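Local coordinates for ESX-1 secretion system protein eccD1 (Mycobacterium tuberculosis, PDB 4KV2) that forms part of the ESX-1 type VII secretion system, which delivers virulence factors such as EsxA and EsxB to host cells during infection, at residues A[25-28]-A[29-32]; A[55-58]-A[59-63]. One frame throughout, in Å; residues are numbered along the deposited sequence.

Contact 1 (A[25-28]-A[29-32]); sequences VPME and TYID
The phenol ring of Tyr-30 carries the carbonyl of Met-27 over the centre of one face, with Met-27 O 3.9 Å above the ring plane. At the ring edge, in plane, lie Val-25 O and a water; this water gives a proton to Val-25 O and takes one from Tyr-30 OH at 2.6 Å, closing a bridge from phenol to main chain. CG of Tyr-30 stands between its backbone N and carbonyl carbon (chi1 60°), which helps bring the ring back against the preceding turn, and Met-27 CG rests 3.5 Å from Tyr-30 OH. The turn leads into helix 31-41 of the ubiquitin-like fold, with Tyr-30 as N-cap. Pro-26 O accepts two bonds, from Thr-29 N and Thr-29 OG1, each 3.1 Å long and from the same face of the carbonyl plane. Thr-29 OG1, beside its own backbone N (chi1 -48°), also lies 3.6 Å from Val-25 CG1. Met-27 O is held by Tyr-30 N at 3.2 Å and weakly by Ile-31 N. One further water links Glu-28 O to Asp-32 OD2; another, accepting from Asp-32 N, probably also donates to Glu-28 O. Thr-29 packs on Ala-36 of the second subunit, and Tyr-30 on Val-37 of that subunit.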
loop_
_atom_site.group_PDB
_atom_site.type_symbol
_atom_site.label_atom_id
_atom_site.label_comp_id
_atom_site.label_asym_id
_atom_site.label_seq_id
_atom_site.Cartn_x
_atom_site.Cartn_y
_atom_site.Cartn_z
ATOM N N VAL A 25 -1.757 10.584 4.696
ATOM C CA VAL A 25 -1.209 10.815 3.372
ATOM C C VAL A 25 -2.376 10.887 2.392
ATOM O O VAL A 25 -3.347 10.141 2.534
ATOM C CB VAL A 25 -0.304 9.622 3.011
ATOM C CG1 VAL A 25 0.209 9.696 1.590
ATOM C CG2 VAL A 25 0.855 9.550 3.993
ATOM N N PRO A 26 -2.282 11.754 1.368
ATOM C CA PRO A 26 -3.378 11.844 0.416
ATOM C C PRO A 26 -3.693 10.504 -0.243
ATOM O O PRO A 26 -2.797 9.730 -0.562
ATOM C CB PRO A 26 -2.871 12.865 -0.611
ATOM C CG PRO A 26 -2.001 13.752 0.197
ATOM C CD PRO A 26 -1.277 12.802 1.112
ATOM N N MET A 27 -4.978 10.253 -0.406
ATOM C CA MET A 27 -5.456 9.023 -1.038
ATOM C C MET A 27 -4.872 8.765 -2.432
ATOM O O MET A 27 -4.556 7.626 -2.749
ATOM C CB MET A 27 -6.972 9.024 -1.082
ATOM C CG MET A 27 -7.641 8.655 0.242
ATOM S SD MET A 27 -9.439 8.876 0.298
ATOM C CE MET A 27 -9.613 10.560 0.877
ATOM N N GLU A 28 -4.659 9.813 -3.220
ATOM C CA GLU A 28 -4.049 9.676 -4.564
ATOM C C GLU A 28 -2.661 9.009 -4.556
ATOM O O GLU A 28 -2.262 8.422 -5.550
ATOM C CB GLU A 28 -3.980 11.038 -5.306
ATOM C CG GLU A 28 -3.192 12.127 -4.607
ATOM C CD GLU A 28 -3.478 13.539 -5.114
ATOM O OE1 GLU A 28 -4.388 13.737 -5.960
ATOM O OE2 GLU A 28 -2.781 14.472 -4.643
ATOM N N THR A 29 -1.954 9.090 -3.424
ATOM C CA THR A 29 -0.579 8.591 -3.312
ATOM C C THR A 29 -0.532 7.049 -3.339
ATOM O O THR A 29 0.447 6.463 -3.805
ATOM C CB THR A 29 0.086 9.092 -2.000
ATOM O OG1 THR A 29 -0.139 10.509 -1.862
ATOM C CG2 THR A 29 1.578 8.824 -2.018
ATOM N N TYR A 30 -1.600 6.404 -2.888
ATOM C CA TYR A 30 -1.613 4.951 -2.781
ATOM C C TYR A 30 -2.807 4.267 -3.412
ATOM O O TYR A 30 -2.874 3.042 -3.429
ATOM C CB TYR A 30 -1.486 4.516 -1.296
ATOM C CG TYR A 30 -2.600 5.036 -0.412
ATOM C CD1 TYR A 30 -3.799 4.333 -0.273
ATOM C CD2 TYR A 30 -2.448 6.223 0.283
ATOM C CE1 TYR A 30 -4.818 4.811 0.530
ATOM C CE2 TYR A 30 -3.455 6.709 1.111
ATOM C CZ TYR A 30 -4.637 5.992 1.235
ATOM O OH TYR A 30 -5.637 6.486 2.034
ATOM N N ILE A 31 -3.746 5.007 -3.975
ATOM C CA ILE A 31 -4.950 4.332 -4.459
ATOM C C ILE A 31 -4.674 3.356 -5.621
ATOM O O ILE A 31 -5.291 2.286 -5.702
ATOM C CB ILE A 31 -6.052 5.321 -4.853
ATOM C CG1 ILE A 31 -7.328 4.523 -5.199
ATOM C CG2 ILE A 31 -5.593 6.213 -5.981
ATOM C CD1 ILE A 31 -8.582 5.303 -5.083
ATOM N N ASP A 32 -3.752 3.711 -6.509
ATOM C CA ASP A 32 -3.550 2.890 -7.710
ATOM C C ASP A 32 -2.986 1.504 -7.356
ATOM O O ASP A 32 -3.458 0.497 -7.857
ATOM C CB ASP A 32 -2.686 3.613 -8.732
ATOM C CG ASP A 32 -3.424 4.772 -9.390
ATOM O OD1 ASP A 32 -4.640 4.638 -9.763
ATOM O OD2 ASP A 32 -2.774 5.804 -9.580
HETATM O O HOH W 1 -5.105 8.452 3.665
HETATM O O HOH W 2 -1.551 5.871 -6.479
HETATM O O HOH W 3 -3.538 8.274 -8.073
#

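Contact 2 (A[55-58]-A[59-63])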
loop_
_atom_site.group_PDB
_atom_site.type_symbol
_atom_site.label_atom_id
_atom_site.label_comp_id
_atom_site.label_asym_id
_atom_site.label_seq_id
_atom_site.Cartn_x
_atom_site.Cartn_y
_atom_site.Cartn_z
ATOM N N PHE A 55 -12.075 -4.556 -12.002
ATOM C CA PHE A 55 -10.771 -3.943 -11.673
ATOM C C PHE A 55 -10.047 -3.345 -12.887
ATOM O O PHE A 55 -9.088 -2.583 -12.722
ATOM C CB PHE A 55 -9.862 -4.980 -11.004
ATOM C CG PHE A 55 -10.273 -5.299 -9.624
ATOM C CD1 PHE A 55 -10.051 -4.382 -8.603
ATOM C CD2 PHE A 55 -10.918 -6.494 -9.328
ATOM C CE1 PHE A 55 -10.466 -4.643 -7.318
ATOM C CE2 PHE A 55 -11.327 -6.768 -8.032
ATOM C CZ PHE A 55 -11.096 -5.844 -7.030
ATOM N N THR A 56 -10.495 -3.704 -14.093
ATOM C CA THR A 56 -9.885 -3.239 -15.343
ATOM C C THR A 56 -10.671 -2.075 -15.953
ATOM O O THR A 56 -10.428 -1.672 -17.080
ATOM C CB THR A 56 -9.718 -4.390 -16.380
ATOM O OG1 THR A 56 -10.988 -4.925 -16.761
ATOM C CG2 THR A 56 -8.878 -5.514 -15.822
ATOM N N ALA A 57 -11.604 -1.524 -15.193
ATOM C CA ALA A 57 -12.344 -0.334 -15.602
ATOM C C ALA A 57 -11.395 0.829 -15.891
ATOM O O ALA A 57 -10.421 1.033 -15.173
ATOM C CB ALA A 57 -13.336 0.070 -14.516
ATOM N N GLN A 58 -11.694 1.600 -16.933
ATOM C CA GLN A 58 -10.882 2.764 -17.255
ATOM C C GLN A 58 -11.343 3.934 -16.424
ATOM O O GLN A 58 -12.390 3.879 -15.812
ATOM C CB GLN A 58 -10.985 3.087 -18.744
ATOM C CG GLN A 58 -10.552 1.937 -19.626
ATOM C CD GLN A 58 -10.756 2.241 -21.093
ATOM O OE1 GLN A 58 -11.765 1.880 -21.680
ATOM N NE2 GLN A 58 -9.801 2.930 -21.682
ATOM N N GLY A 59 -10.559 4.996 -16.376
ATOM C CA GLY A 59 -10.962 6.180 -15.628
ATOM C C GLY A 59 -10.303 6.216 -14.272
ATOM O O GLY A 59 -9.549 5.319 -13.907
ATOM N N VAL A 60 -10.629 7.246 -13.511
ATOM C CA VAL A 60 -9.833 7.653 -12.372
ATOM C C VAL A 60 -10.436 6.993 -11.166
ATOM O O VAL A 60 -11.601 7.237 -10.884
ATOM C CB VAL A 60 -9.879 9.193 -12.244
ATOM C CG1 VAL A 60 -9.077 9.674 -11.042
ATOM C CG2 VAL A 60 -9.386 9.848 -13.533
ATOM N N TRP A 61 -9.667 6.156 -10.467
ATOM C CA TRP A 61 -10.137 5.453 -9.258
ATOM C C TRP A 61 -10.157 6.367 -8.025
ATOM O O TRP A 61 -9.291 7.208 -7.864
ATOM C CB TRP A 61 -9.251 4.254 -8.950
ATOM C CG TRP A 61 -9.427 3.098 -9.887
ATOM C CD1 TRP A 61 -8.591 2.723 -10.876
ATOM C CD2 TRP A 61 -10.517 2.177 -9.904
ATOM N NE1 TRP A 61 -9.080 1.605 -11.520
ATOM C CE2 TRP A 61 -10.279 1.266 -10.952
ATOM C CE3 TRP A 61 -11.677 2.038 -9.139
ATOM C CZ2 TRP A 61 -11.148 0.201 -11.242
ATOM C CZ3 TRP A 61 -12.563 0.971 -9.433
ATOM C CH2 TRP A 61 -12.282 0.076 -10.483
ATOM N N ALA A 62 -11.149 6.178 -7.156
ATOM C CA ALA A 62 -11.214 6.887 -5.864
ATOM C C ALA A 62 -11.924 5.974 -4.888
ATOM O O ALA A 62 -12.552 4.987 -5.294
ATOM C CB ALA A 62 -11.944 8.210 -5.991
ATOM N N PHE A 63 -11.781 6.294 -3.605
ATOM C CA PHE A 63 -12.540 5.635 -2.551
ATOM C C PHE A 63 -13.865 6.363 -2.364
ATOM O O PHE A 63 -13.960 7.580 -2.593
ATOM C CB PHE A 63 -11.814 5.691 -1.236
ATOM C CG PHE A 63 -10.518 4.931 -1.223
ATOM C CD1 PHE A 63 -10.511 3.553 -1.066
ATOM C CD2 PHE A 63 -9.301 5.590 -1.357
ATOM C CE1 PHE A 63 -9.314 2.850 -1.023
ATOM C CE2 PHE A 63 -8.100 4.882 -1.322
ATOM C CZ PHE A 63 -8.114 3.506 -1.144
HETATM O O HOH W 4 -8.521 -0.051 -13.983
#
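Trp-61 folds back over the turn that precedes it, and the methyl group of Ala-57 lies off the indole plane beside its six-membered ring, Ala-57 CB 3.9 Å from Trp-61 CZ2 and 4.2 Å from Trp-61 CH2. The indole N-H reaches Ala-57 indirectly. Trp-61 NE1 donates to a water 3.0 Å away that sits at the ring edge, in the indole plane, and this water gives its protons to two main-chain oxygens, Phe-55 O at 2.9 Å and Ala-57 O at 2.5 Å. Phe-55 O also approaches the six-membered ring obliquely, 3.8 Å from Trp-61 CZ2. The side-chain torsion of Trp-61, CG beside the backbone N with chi1 at -73°, helps to bring the indole round to the carbonyls. Between the partners the chain turns through Gln-58 and Gly-59. The glycine has phi 99° and psi -179°, where a beta carbon would collide with Gln-58 O. Further out, Trp-61 packs on Val-35 of helix 31-41 and on Leu-90 of strand 86-91, while Phe-55 lies against Leu-38 and Ser-39 and meets Phe-53 edge-to-face. The loop before strand 62-64 of this ubiquitin-like domain is thus drawn against both helix and sheet. With the indole N-H and two carbonyls sharing one water, closure within the turn itself appears to depend on this bridge and a small apolar contact, rather than on direct hydrogen bonds between its limbs.

Overall arrangement
Contacts 1 and 2 mark the start of helix 31-41 and the approach to strand 62-64, elements that follow each other in the chain, and their centres are 13 Å apart. They meet directly in the hydrophobic interior between helix and sheet. Ile-31 CD1 packs 3.2 Å from Ala-62 CA and 3.4 Å from Trp-61 O, while Met-27 SD lies 3.7 Å from Phe-63 CD2. The entry to the helix therefore rests on the edge strand of the mixed sheet into which contact 2 runs. Their outward sides differ: contact 1 touches the second subunit of the assembly, whereas contact 2 is a surface turn that the other subunit does not reach.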